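Local coordinates for protein quinone oxidoreductase (Coxiella burnetii, PDB 3TQH) that binds NADPH and probably uses it to reduce quinones, at residues 10-15 and 51-56; 92-97 and 120-125; 238-243 and 260-265. All blocks are in the same frame, centred on the assembly; numbering follows the deposited sequence.

Read from the N terminus, the chain makes the three contacts one after another, with none overlapping or enclosing another. Interaction 1 closes a loop of strand and irregular chain with little helix, bringing the end of strand 6-12 onto helix 47-53, whose Lys51 reaches the cofactor. Interaction 2 follows within the GroES-like part of the sequence and returns strand 119-121 to strand 94-98 of the mixed sheet. Interaction 3 comes last, closing the short helical loop of a beta-alpha-beta unit at one margin of the parallel nucleotide-binding sheet. Interactions 2 and 3 lie on opposite sides of the chain's centre, their own centres about 36 Å apart.

Interaction 1. Residues 10-15 and 51-56. With NDP (NADPH dihydro-nicotinamide-adenine-dinucleotide phosphate), chain B; SO4 (sulfate ion), chain C.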
loop_
_atom_site.group_PDB
_atom_site.type_symbol
_atom_site.label_atom_id
_atom_site.label_comp_id
_atom_site.label_asym_id
_atom_site.label_seq_id
_atom_site.Cartn_x
_atom_site.Cartn_y
_atom_site.Cartn_z
ATOM N N ILE A 10 17.420 2.680 -8.384
ATOM C CA ILE A 10 17.863 1.959 -7.196
ATOM C C ILE A 10 17.813 0.468 -7.493
ATOM O O ILE A 10 16.796 -0.045 -7.937
ATOM C CB ILE A 10 16.985 2.263 -5.959
ATOM C CG1 ILE A 10 17.180 3.718 -5.500
ATOM C CG2 ILE A 10 17.308 1.299 -4.811
ATOM C CD1 ILE A 10 18.551 4.019 -4.936
ATOM N N GLN A 11 18.923 -0.222 -7.267
ATOM C CA GLN A 11 18.947 -1.673 -7.387
ATOM C C GLN A 11 19.576 -2.282 -6.159
ATOM O O GLN A 11 20.194 -1.582 -5.365
ATOM C CB GLN A 11 19.706 -2.099 -8.642
ATOM C CG GLN A 11 18.850 -2.016 -9.896
ATOM C CD GLN A 11 19.607 -2.302 -11.176
ATOM O OE1 GLN A 11 19.065 -2.115 -12.259
ATOM N NE2 GLN A 11 20.857 -2.746 -11.065
ATOM N N PHE A 12 19.385 -3.583 -5.994
ATOM C CA PHE A 12 20.118 -4.348 -4.999
ATOM C C PHE A 12 20.637 -5.621 -5.661
ATOM O O PHE A 12 19.958 -6.204 -6.502
ATOM C CB PHE A 12 19.257 -4.629 -3.752
ATOM C CG PHE A 12 18.042 -5.499 -4.003
ATOM C CD1 PHE A 12 18.012 -6.815 -3.561
ATOM C CD2 PHE A 12 16.919 -4.993 -4.645
ATOM C CE1 PHE A 12 16.895 -7.622 -3.775
ATOM C CE2 PHE A 12 15.800 -5.794 -4.870
ATOM C CZ PHE A 12 15.791 -7.110 -4.433
ATOM N N ASP A 13 21.853 -6.019 -5.294
ATOM C CA ASP A 13 22.519 -7.187 -5.864
ATOM C C ASP A 13 22.324 -8.436 -5.011
ATOM O O ASP A 13 22.503 -9.553 -5.487
ATOM C CB ASP A 13 24.019 -6.911 -6.010
ATOM C CG ASP A 13 24.317 -5.783 -6.983
ATOM O OD1 ASP A 13 23.384 -5.014 -7.310
ATOM O OD2 ASP A 13 25.484 -5.662 -7.423
ATOM N N GLN A 14 21.969 -8.244 -3.746
ATOM C CA GLN A 14 21.818 -9.350 -2.812
ATOM C C GLN A 14 20.743 -9.015 -1.799
ATOM O O GLN A 14 20.503 -7.840 -1.507
ATOM C CB GLN A 14 23.145 -9.624 -2.090
ATOM C CG GLN A 14 23.750 -8.387 -1.416
ATOM C CD GLN A 14 25.140 -8.633 -0.851
ATOM O OE1 GLN A 14 25.320 -9.423 0.074
ATOM N NE2 GLN A 14 26.128 -7.939 -1.401
ATOM N N PHE A 15 20.096 -10.044 -1.264
ATOM C CA PHE A 15 19.128 -9.852 -0.194
ATOM C C PHE A 15 19.881 -9.504 1.077
ATOM O O PHE A 15 20.870 -10.148 1.417
ATOM C CB PHE A 15 18.296 -11.112 0.042
ATOM C CG PHE A 15 17.499 -11.551 -1.152
ATOM C CD1 PHE A 15 16.510 -10.736 -1.678
ATOM C CD2 PHE A 15 17.728 -12.789 -1.738
ATOM C CE1 PHE A 15 15.766 -11.137 -2.774
ATOM C CE2 PHE A 15 16.987 -13.199 -2.838
ATOM C CZ PHE A 15 16.004 -12.369 -3.356
ATOM N N LYS A 51 10.516 -6.207 2.426
ATOM C CA LYS A 51 10.368 -7.658 2.553
ATOM C C LYS A 51 10.959 -8.381 1.342
ATOM O O LYS A 51 11.434 -9.516 1.452
ATOM C CB LYS A 51 8.892 -8.039 2.695
ATOM C CG LYS A 51 8.206 -7.480 3.940
ATOM C CD LYS A 51 6.698 -7.627 3.837
ATOM C CE LYS A 51 5.996 -7.197 5.120
ATOM N NZ LYS A 51 4.557 -7.593 5.123
ATOM N N THR A 52 10.909 -7.731 0.182
ATOM C CA THR A 52 11.519 -8.282 -1.024
ATOM C C THR A 52 13.028 -8.148 -0.885
ATOM O O THR A 52 13.765 -9.121 -1.040
ATOM C CB THR A 52 11.017 -7.551 -2.291
ATOM O OG1 THR A 52 9.589 -7.635 -2.360
ATOM C CG2 THR A 52 11.621 -8.158 -3.561
ATOM N N ARG A 53 13.466 -6.940 -0.539
ATOM C CA ARG A 53 14.884 -6.616 -0.385
ATOM C C ARG A 53 15.586 -7.460 0.679
ATOM O O ARG A 53 16.732 -7.847 0.484
ATOM C CB ARG A 53 15.049 -5.120 -0.078
ATOM C CG ARG A 53 16.490 -4.620 -0.082
ATOM C CD ARG A 53 17.060 -4.557 1.320
ATOM N NE ARG A 53 16.285 -3.619 2.107
ATOM C CZ ARG A 53 15.950 -3.759 3.384
ATOM N NH1 ARG A 53 16.329 -4.809 4.099
ATOM N NH2 ARG A 53 15.212 -2.818 3.945
ATOM N N ASN A 54 14.926 -7.744 1.799
ATOM C CA ASN A 54 15.546 -8.596 2.822
ATOM C C ASN A 54 15.392 -10.096 2.544
ATOM O O ASN A 54 15.999 -10.922 3.229
ATOM C CB ASN A 54 15.123 -8.217 4.264
ATOM C CG ASN A 54 13.655 -8.516 4.577
ATOM O OD1 ASN A 54 13.070 -9.490 4.095
ATOM N ND2 ASN A 54 13.066 -7.676 5.427
ATOM N N GLY A 55 14.601 -10.437 1.524
ATOM C CA GLY A 55 14.513 -11.808 1.034
ATOM C C GLY A 55 13.440 -12.658 1.693
ATOM O O GLY A 55 13.339 -13.849 1.408
ATOM N N SER A 56 12.632 -12.051 2.558
ATOM C CA SER A 56 11.629 -12.791 3.317
ATOM C C SER A 56 10.355 -13.037 2.515
ATOM O O SER A 56 9.670 -14.039 2.731
ATOM C CB SER A 56 11.286 -12.062 4.622
ATOM O OG SER A 56 10.706 -10.791 4.374
HETATM P PA NDP B . 2.990 0.543 7.316
HETATM O O1A NDP B . 4.443 0.332 7.461
HETATM O O2A NDP B . 2.694 1.815 6.629
HETATM O O5B NDP B . 2.284 0.555 8.759
HETATM C C5B NDP B . 2.932 1.207 9.834
HETATM C C4B NDP B . 1.971 1.354 11.004
HETATM O O4B NDP B . 1.863 0.117 11.678
HETATM C C3B NDP B . 2.410 2.370 12.050
HETATM O O3B NDP B . 1.590 3.516 11.973
HETATM C C2B NDP B . 2.268 1.654 13.390
HETATM O O2B NDP B . 1.523 2.394 14.332
HETATM C C1B NDP B . 1.533 0.376 13.022
HETATM N N9A NDP B . 1.889 -0.795 13.837
HETATM C C8A NDP B . 3.114 -1.411 13.909
HETATM N N7A NDP B . 3.017 -2.464 14.745
HETATM C C5A NDP B . 1.751 -2.532 15.206
HETATM C C6A NDP B . 1.132 -3.410 16.084
HETATM N N6A NDP B . 1.829 -4.397 16.623
HETATM N N1A NDP B . -0.199 -3.241 16.391
HETATM C C2A NDP B . -0.909 -2.198 15.813
HETATM N N3A NDP B . -0.295 -1.326 14.932
HETATM C C4A NDP B . 1.024 -1.492 14.638
HETATM O O3 NDP B . 2.310 -0.706 6.559
HETATM P PN NDP B . 1.128 -0.648 5.461
HETATM O O1N NDP B . 1.678 -0.138 4.187
HETATM O O2N NDP B . -0.097 -0.039 6.000
HETATM O O5D NDP B . 0.866 -2.224 5.280
HETATM C C5D NDP B . 0.560 -3.059 6.379
HETATM C C4D NDP B . 0.773 -4.519 5.992
HETATM O O4D NDP B . -0.085 -4.872 4.924
HETATM C C3D NDP B . 2.201 -4.771 5.532
HETATM O O3D NDP B . 2.684 -5.954 6.127
HETATM C C2D NDP B . 2.091 -4.898 4.027
HETATM O O2D NDP B . 3.092 -5.734 3.475
HETATM C C1D NDP B . 0.668 -5.440 3.863
HETATM N N1N NDP B . 0.023 -5.138 2.564
HETATM C C2N NDP B . -0.551 -6.181 1.880
HETATM C C3N NDP B . -1.131 -6.014 0.624
HETATM C C7N NDP B . -1.755 -7.165 -0.110
HETATM O O7N NDP B . -2.313 -6.929 -1.385
HETATM N N7N NDP B . -1.763 -8.376 0.443
HETATM C C4N NDP B . -1.117 -4.641 0.014
HETATM C C5N NDP B . -0.487 -3.546 0.814
HETATM C C6N NDP B . 0.051 -3.856 2.060
HETATM P P2B NDP B . 2.230 3.061 15.617
HETATM O O1X NDP B . 1.247 4.012 16.254
HETATM O O2X NDP B . 3.454 3.835 15.192
HETATM O O3X NDP B . 2.629 2.025 16.632
HETATM S S SO4 C . 2.658 -8.539 1.442
HETATM O O1 SO4 C . 2.349 -7.258 0.804
HETATM O O2 SO4 C . 1.608 -8.911 2.387
HETATM O O3 SO4 C . 2.789 -9.571 0.421
HETATM O O4 SO4 C . 3.925 -8.437 2.149
#
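Phe12 and Phe15 pack against the C-terminal end of helix 47-53, an example of aromatic rings fitted to a helix end through backbone atoms. Among the apolar contacts, Phe12 lays one face of its ring over Arg53 CA, with its CE1 4.1 Å from that atom, off toward the rim. Its chi1 of 64° sets CG between the backbone N and the carbonyl carbon, turning the ring to the helix. Phe15 has Gly55 CA over a face in a CH-pi contact, 4.0 Å from the ring centroid. Gly55, with positive phi, is where the chain leaves the helix, and its lack of a side chain lets the ring come this close.

Weakly polar contacts use carbonyl oxygens. Arg53 O lies at the edge of the Phe15 ring, near its plane, and also receives a CA-H...O contact from Phe15 CA at 3.2 Å. Thr52 O approaches CD1 of the same ring obliquely.

The conventional hydrogen bonds belong to the helix side. Asn54 OD1 accepts from Ser56 N at 3.0 Å, forming an Asx turn, and from Ser56 OG at 2.7 Å; the hydroxyl arrives on a lone pair in the carbonyl plane. Arg53 turns its guanidinium elsewhere, to a salt bridge with Glu308 and bonds to His304 and Gly16 O.

Contact with the bound groups falls to Lys51. Extended beyond CG, it places NZ 2.7 Å from O3D and 2.9 Å from O2D of the NADPH, while O4 of a sulfate, probably a crystallisation ion, accepts a longer bond. The chemistry thus divides the helix end: aromatic packing joins it to the end of strand 6-12 and the loop after it, and the lysine amine grips both hydroxyls of the nicotinamide ribose.

Interaction 2. Residues 92-97 and 120-125; sequences GDKVMG and IQKLEK
Met96, here selenomethionine, and Ile120 form an antiparallel hydrogen-bonded pair in which both backbone groups of each residue are used. Ile120 N gives to Met96 O at 2.8 Å, and Met96 N gives to Ile120 O at 3.0 Å. One step on, Val95 and Gln121 make a non-hydrogen-bonded pair. Lys122 N then reaches Lys94 O at 2.9 Å, as the second chain bends away from the sheet.

Side-chain polar groups are satisfied more unevenly. Gln121 points away at CB, but its bend at chi2 (-68°) brings NE2 back to Asp93 OD2 at 3.3 Å. This bond is long, and its amide, turned 85° from the carboxylate plane, approaches from above that plane. The same oxygen also accepts from the backbone N of Asn90, its stronger partner. Lys122 curls at its end so that NZ gives to Leu123 O at 2.9 Å and to Leu126 O, and it makes a cation-pi contact with Phe128. Lys94 NZ is too far from Glu124 OE1 for a salt bridge; a water joins them, accepting from the amine and donating to the carboxylate.

The apolar side of the pairing is simpler. Met96 and Ile120 run side by side, with CG of Met96 3.7 Å from Ile120 CG1, and the selenium rests near Lys122 CA. Helix 128-133 meets Met96 through Ala131, and helix 272-283 meets Ile120.

Such antiparallel pairing, with strand 119-121 beside strand 94-98 and strand 74-82 on the other side, belongs to the GroES-like fold of the medium-chain dehydrogenase/reductase family.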
loop_
_atom_site.group_PDB
_atom_site.type_symbol
_atom_site.label_atom_id
_atom_site.label_comp_id
_atom_site.label_asym_id
_atom_site.label_seq_id
_atom_site.Cartn_x
_atom_site.Cartn_y
_atom_site.Cartn_z
ATOM N N GLY A 92 2.732 12.610 -23.515
ATOM C CA GLY A 92 2.538 13.824 -22.727
ATOM C C GLY A 92 1.485 13.707 -21.634
ATOM O O GLY A 92 1.393 14.583 -20.773
ATOM N N ASP A 93 0.694 12.635 -21.658
ATOM C CA ASP A 93 -0.333 12.422 -20.635
ATOM C C ASP A 93 0.310 12.239 -19.264
ATOM O O ASP A 93 1.322 11.559 -19.136
ATOM C CB ASP A 93 -1.197 11.194 -20.955
ATOM C CG ASP A 93 -2.229 11.450 -22.054
ATOM O OD1 ASP A 93 -2.371 12.598 -22.533
ATOM O OD2 ASP A 93 -2.915 10.482 -22.434
ATOM N N LYS A 94 -0.278 12.861 -18.249
ATOM C CA LYS A 94 0.149 12.669 -16.871
ATOM C C LYS A 94 -0.608 11.471 -16.313
ATOM O O LYS A 94 -1.840 11.430 -16.365
ATOM C CB LYS A 94 -0.117 13.927 -16.045
ATOM C CG LYS A 94 0.591 15.176 -16.585
ATOM C CD LYS A 94 0.280 16.433 -15.753
ATOM C CE LYS A 94 0.943 17.682 -16.348
ATOM N NZ LYS A 94 0.258 18.940 -15.938
ATOM N N VAL A 95 0.131 10.492 -15.793
ATOM C CA VAL A 95 -0.461 9.222 -15.376
ATOM C C VAL A 95 0.003 8.757 -14.003
ATOM O O VAL A 95 1.023 9.207 -13.482
ATOM C CB VAL A 95 -0.160 8.094 -16.395
ATOM C CG1 VAL A 95 -0.795 8.420 -17.754
ATOM C CG2 VAL A 95 1.339 7.871 -16.520
HETATM N N MSE A 96 -0.765 7.831 -13.442
HETATM C CA MSE A 96 -0.507 7.276 -12.121
HETATM C C MSE A 96 -0.950 5.820 -12.117
HETATM O O MSE A 96 -1.933 5.461 -12.765
HETATM C CB MSE A 96 -1.269 8.062 -11.053
HETATM C CG MSE A 96 -2.726 8.335 -11.423
HETATM SE SE MSE A 96 -3.762 9.198 -10.018
HETATM C CE MSE A 96 -3.369 7.972 -8.536
ATOM N N GLY A 97 -0.215 4.980 -11.398
ATOM C CA GLY A 97 -0.566 3.582 -11.332
ATOM C C GLY A 97 0.508 2.691 -10.760
ATOM O O GLY A 97 1.324 3.123 -9.936
ATOM N N ILE A 120 -3.973 5.039 -14.689
ATOM C CA ILE A 120 -5.053 5.956 -15.067
ATOM C C ILE A 120 -4.480 7.358 -15.308
ATOM O O ILE A 120 -3.325 7.628 -14.976
ATOM C CB ILE A 120 -6.198 6.003 -14.009
ATOM C CG1 ILE A 120 -5.706 6.548 -12.666
ATOM C CG2 ILE A 120 -6.812 4.617 -13.816
ATOM C CD1 ILE A 120 -6.831 6.982 -11.748
ATOM N N GLN A 121 -5.287 8.237 -15.896
ATOM C CA GLN A 121 -4.921 9.648 -16.038
ATOM C C GLN A 121 -4.900 10.259 -14.645
ATOM O O GLN A 121 -5.859 10.097 -13.893
ATOM C CB GLN A 121 -5.944 10.404 -16.895
ATOM C CG GLN A 121 -6.102 9.903 -18.331
ATOM C CD GLN A 121 -4.869 10.155 -19.187
ATOM O OE1 GLN A 121 -4.347 11.273 -19.238
ATOM N NE2 GLN A 121 -4.399 9.115 -19.866
ATOM N N LYS A 122 -3.806 10.931 -14.287
ATOM C CA LYS A 122 -3.768 11.716 -13.052
ATOM C C LYS A 122 -4.722 12.902 -13.190
ATOM O O LYS A 122 -4.673 13.629 -14.178
ATOM C CB LYS A 122 -2.352 12.227 -12.751
ATOM C CG LYS A 122 -2.247 13.024 -11.439
ATOM C CD LYS A 122 -0.889 13.710 -11.242
ATOM C CE LYS A 122 -0.731 14.993 -12.059
ATOM N NZ LYS A 122 -1.712 16.047 -11.688
ATOM N N LEU A 123 -5.588 13.089 -12.201
ATOM C CA LEU A 123 -6.435 14.279 -12.145
ATOM C C LEU A 123 -5.562 15.524 -11.964
ATOM O O LEU A 123 -4.521 15.462 -11.316
ATOM C CB LEU A 123 -7.453 14.155 -11.003
ATOM C CG LEU A 123 -8.598 13.173 -11.278
ATOM C CD1 LEU A 123 -9.367 12.870 -10.010
ATOM C CD2 LEU A 123 -9.530 13.729 -12.360
ATOM N N GLU A 124 -5.975 16.640 -12.555
ATOM C CA GLU A 124 -5.171 17.870 -12.524
ATOM C C GLU A 124 -4.903 18.355 -11.094
ATOM O O GLU A 124 -3.786 18.773 -10.776
ATOM C CB GLU A 124 -5.827 18.979 -13.371
ATOM C CG GLU A 124 -5.426 20.432 -13.031
ATOM C CD GLU A 124 -3.956 20.776 -13.306
ATOM O OE1 GLU A 124 -3.085 19.870 -13.324
ATOM O OE2 GLU A 124 -3.670 21.982 -13.495
ATOM N N LYS A 125 -5.919 18.275 -10.237
ATOM C CA LYS A 125 -5.809 18.769 -8.858
ATOM C C LYS A 125 -4.842 17.953 -7.995
ATOM O O LYS A 125 -4.341 18.460 -6.993
ATOM C CB LYS A 125 -7.187 18.804 -8.191
ATOM C CG LYS A 125 -8.148 19.796 -8.809
ATOM C CD LYS A 125 -7.901 21.216 -8.319
ATOM C CE LYS A 125 -8.497 21.446 -6.934
ATOM N NZ LYS A 125 -8.451 22.881 -6.544
HETATM O O HOH W 1 -2.929 18.383 -15.794
#

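Interaction 3. Residues 238-243 and 260-265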
loop_
_atom_site.group_PDB
_atom_site.type_symbol
_atom_site.label_atom_id
_atom_site.label_comp_id
_atom_site.label_asym_id
_atom_site.label_seq_id
_atom_site.Cartn_x
_atom_site.Cartn_y
_atom_site.Cartn_z
ATOM N N THR A 238 -21.326 -13.517 13.193
ATOM C CA THR A 238 -21.391 -13.209 11.760
ATOM C C THR A 238 -20.218 -12.374 11.236
ATOM O O THR A 238 -20.181 -12.042 10.061
ATOM C CB THR A 238 -22.676 -12.425 11.426
ATOM O OG1 THR A 238 -22.780 -11.284 12.292
ATOM C CG2 THR A 238 -23.883 -13.301 11.596
ATOM N N GLY A 239 -19.275 -12.025 12.102
ATOM C CA GLY A 239 -18.172 -11.161 11.711
ATOM C C GLY A 239 -17.110 -11.888 10.910
ATOM O O GLY A 239 -17.052 -13.119 10.903
ATOM N N CYS A 240 -16.268 -11.115 10.233
ATOM C CA CYS A 240 -15.167 -11.672 9.461
ATOM C C CYS A 240 -13.885 -10.878 9.672
ATOM O O CYS A 240 -13.919 -9.684 9.958
ATOM C CB CYS A 240 -15.511 -11.695 7.975
ATOM S SG CYS A 240 -15.674 -10.052 7.262
ATOM N N ILE A 241 -12.758 -11.567 9.536
ATOM C CA ILE A 241 -11.449 -10.932 9.585
ATOM C C ILE A 241 -10.817 -10.977 8.190
ATOM O O ILE A 241 -10.822 -12.013 7.519
ATOM C CB ILE A 241 -10.530 -11.588 10.657
ATOM C CG1 ILE A 241 -9.158 -10.907 10.699
ATOM C CG2 ILE A 241 -10.376 -13.099 10.428
ATOM C CD1 ILE A 241 -8.248 -11.461 11.781
ATOM N N VAL A 242 -10.318 -9.824 7.753
ATOM C CA VAL A 242 -9.532 -9.708 6.533
ATOM C C VAL A 242 -8.089 -9.470 6.948
ATOM O O VAL A 242 -7.721 -8.361 7.349
ATOM C CB VAL A 242 -10.019 -8.551 5.651
ATOM C CG1 VAL A 242 -9.191 -8.472 4.384
ATOM C CG2 VAL A 242 -11.498 -8.732 5.317
ATOM N N SER A 243 -7.280 -10.523 6.869
ATOM C CA SER A 243 -5.879 -10.438 7.254
ATOM C C SER A 243 -5.040 -10.146 6.020
ATOM O O SER A 243 -4.909 -10.994 5.142
ATOM C CB SER A 243 -5.428 -11.730 7.942
ATOM O OG SER A 243 -4.260 -11.498 8.713
ATOM N N HIS A 260 -14.701 -21.151 14.184
ATOM C CA HIS A 260 -15.964 -21.089 13.445
ATOM C C HIS A 260 -16.309 -19.655 13.045
ATOM O O HIS A 260 -17.462 -19.232 13.127
ATOM C CB HIS A 260 -17.095 -21.755 14.244
ATOM C CG HIS A 260 -16.900 -23.227 14.442
ATOM N ND1 HIS A 260 -17.949 -24.106 14.609
ATOM C CD2 HIS A 260 -15.774 -23.978 14.472
ATOM C CE1 HIS A 260 -17.475 -25.332 14.751
ATOM N NE2 HIS A 260 -16.158 -25.281 14.673
ATOM N N ARG A 261 -15.289 -18.923 12.597
ATOM C CA ARG A 261 -15.440 -17.543 12.165
ATOM C C ARG A 261 -14.970 -17.354 10.720
ATOM O O ARG A 261 -14.041 -18.028 10.264
ATOM C CB ARG A 261 -14.645 -16.620 13.092
ATOM C CG ARG A 261 -15.158 -16.572 14.519
ATOM C CD ARG A 261 -16.517 -15.896 14.584
ATOM N NE ARG A 261 -17.013 -15.787 15.948
ATOM C CZ ARG A 261 -17.702 -16.728 16.595
ATOM N NH1 ARG A 261 -18.000 -17.890 16.020
ATOM N NH2 ARG A 261 -18.105 -16.494 17.839
ATOM N N ARG A 262 -15.608 -16.425 10.010
ATOM C CA ARG A 262 -15.239 -16.135 8.627
ATOM C C ARG A 262 -13.910 -15.379 8.552
ATOM O O ARG A 262 -13.667 -14.448 9.321
ATOM C CB ARG A 262 -16.342 -15.341 7.928
ATOM C CG ARG A 262 -17.625 -16.115 7.772
ATOM C CD ARG A 262 -18.560 -15.497 6.739
ATOM N NE ARG A 262 -19.303 -14.351 7.273
ATOM C CZ ARG A 262 -19.124 -13.069 6.927
ATOM N NH1 ARG A 262 -18.225 -12.709 6.017
ATOM N NH2 ARG A 262 -19.869 -12.123 7.495
ATOM N N ALA A 263 -13.044 -15.799 7.635
ATOM C CA ALA A 263 -11.750 -15.151 7.455
ATOM C C ALA A 263 -11.398 -15.058 5.975
ATOM O O ALA A 263 -11.752 -15.929 5.187
ATOM C CB ALA A 263 -10.667 -15.897 8.213
ATOM N N PHE A 264 -10.710 -13.983 5.616
ATOM C CA PHE A 264 -10.256 -13.755 4.253
ATOM C C PHE A 264 -8.812 -13.271 4.267
ATOM O O PHE A 264 -8.383 -12.590 5.201
ATOM C CB PHE A 264 -11.110 -12.674 3.575
ATOM C CG PHE A 264 -12.537 -13.075 3.340
ATOM C CD1 PHE A 264 -12.863 -13.944 2.305
ATOM C CD2 PHE A 264 -13.555 -12.572 4.141
ATOM C CE1 PHE A 264 -14.186 -14.318 2.080
ATOM C CE2 PHE A 264 -14.882 -12.933 3.919
ATOM C CZ PHE A 264 -15.201 -13.807 2.887
ATOM N N GLY A 265 -8.070 -13.635 3.225
ATOM C CA GLY A 265 -6.828 -12.958 2.897
ATOM C C GLY A 265 -7.163 -11.801 1.973
ATOM O O GLY A 265 -8.334 -11.511 1.718
HETATM O O HOH W 2 -18.005 -15.364 11.363
#
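With CG anti to the carbonyl carbon (chi1 -65°) and the chain bent at chi3 (-80°), the side chain of Arg262 folds back over Gly239 and Cys240, its NH2 end reaching Thr238 O; Cys240 CB lies over the guanidinium face, 3.5 Å from Arg262 NH1. These groups meet where a beta-alpha-beta unit of the Rossmann fold closes: strand 239-243 and strand 262-264, joined through helix 249-258, run parallel at 20°.

Three backbone bonds link the strands. Ile241 N gives to Arg262 O at 3.0 Å, Phe264 N to Ile241 O at 2.7 Å, and Ser243 N to Phe264 O at 2.9 Å. Before them, a water bridges Gly239 O and Arg262 N.

The two faces of this pairing differ. On one, Ile241 CG2 touches Ala263 CB at 3.6 Å, beneath helix 249-258. On the other, Cys240 and Val242 pack loosely against Phe264, with Gln147 of helix 135-147 beside Val242 and Phe264. Just beyond the strands lie the NADPH-binding residues Val244 and Leu266.

At the opposite end, Arg262 NH2 lies 2.6 Å from Thr238 O, but an N-H...O angle of 119° makes this bond weak.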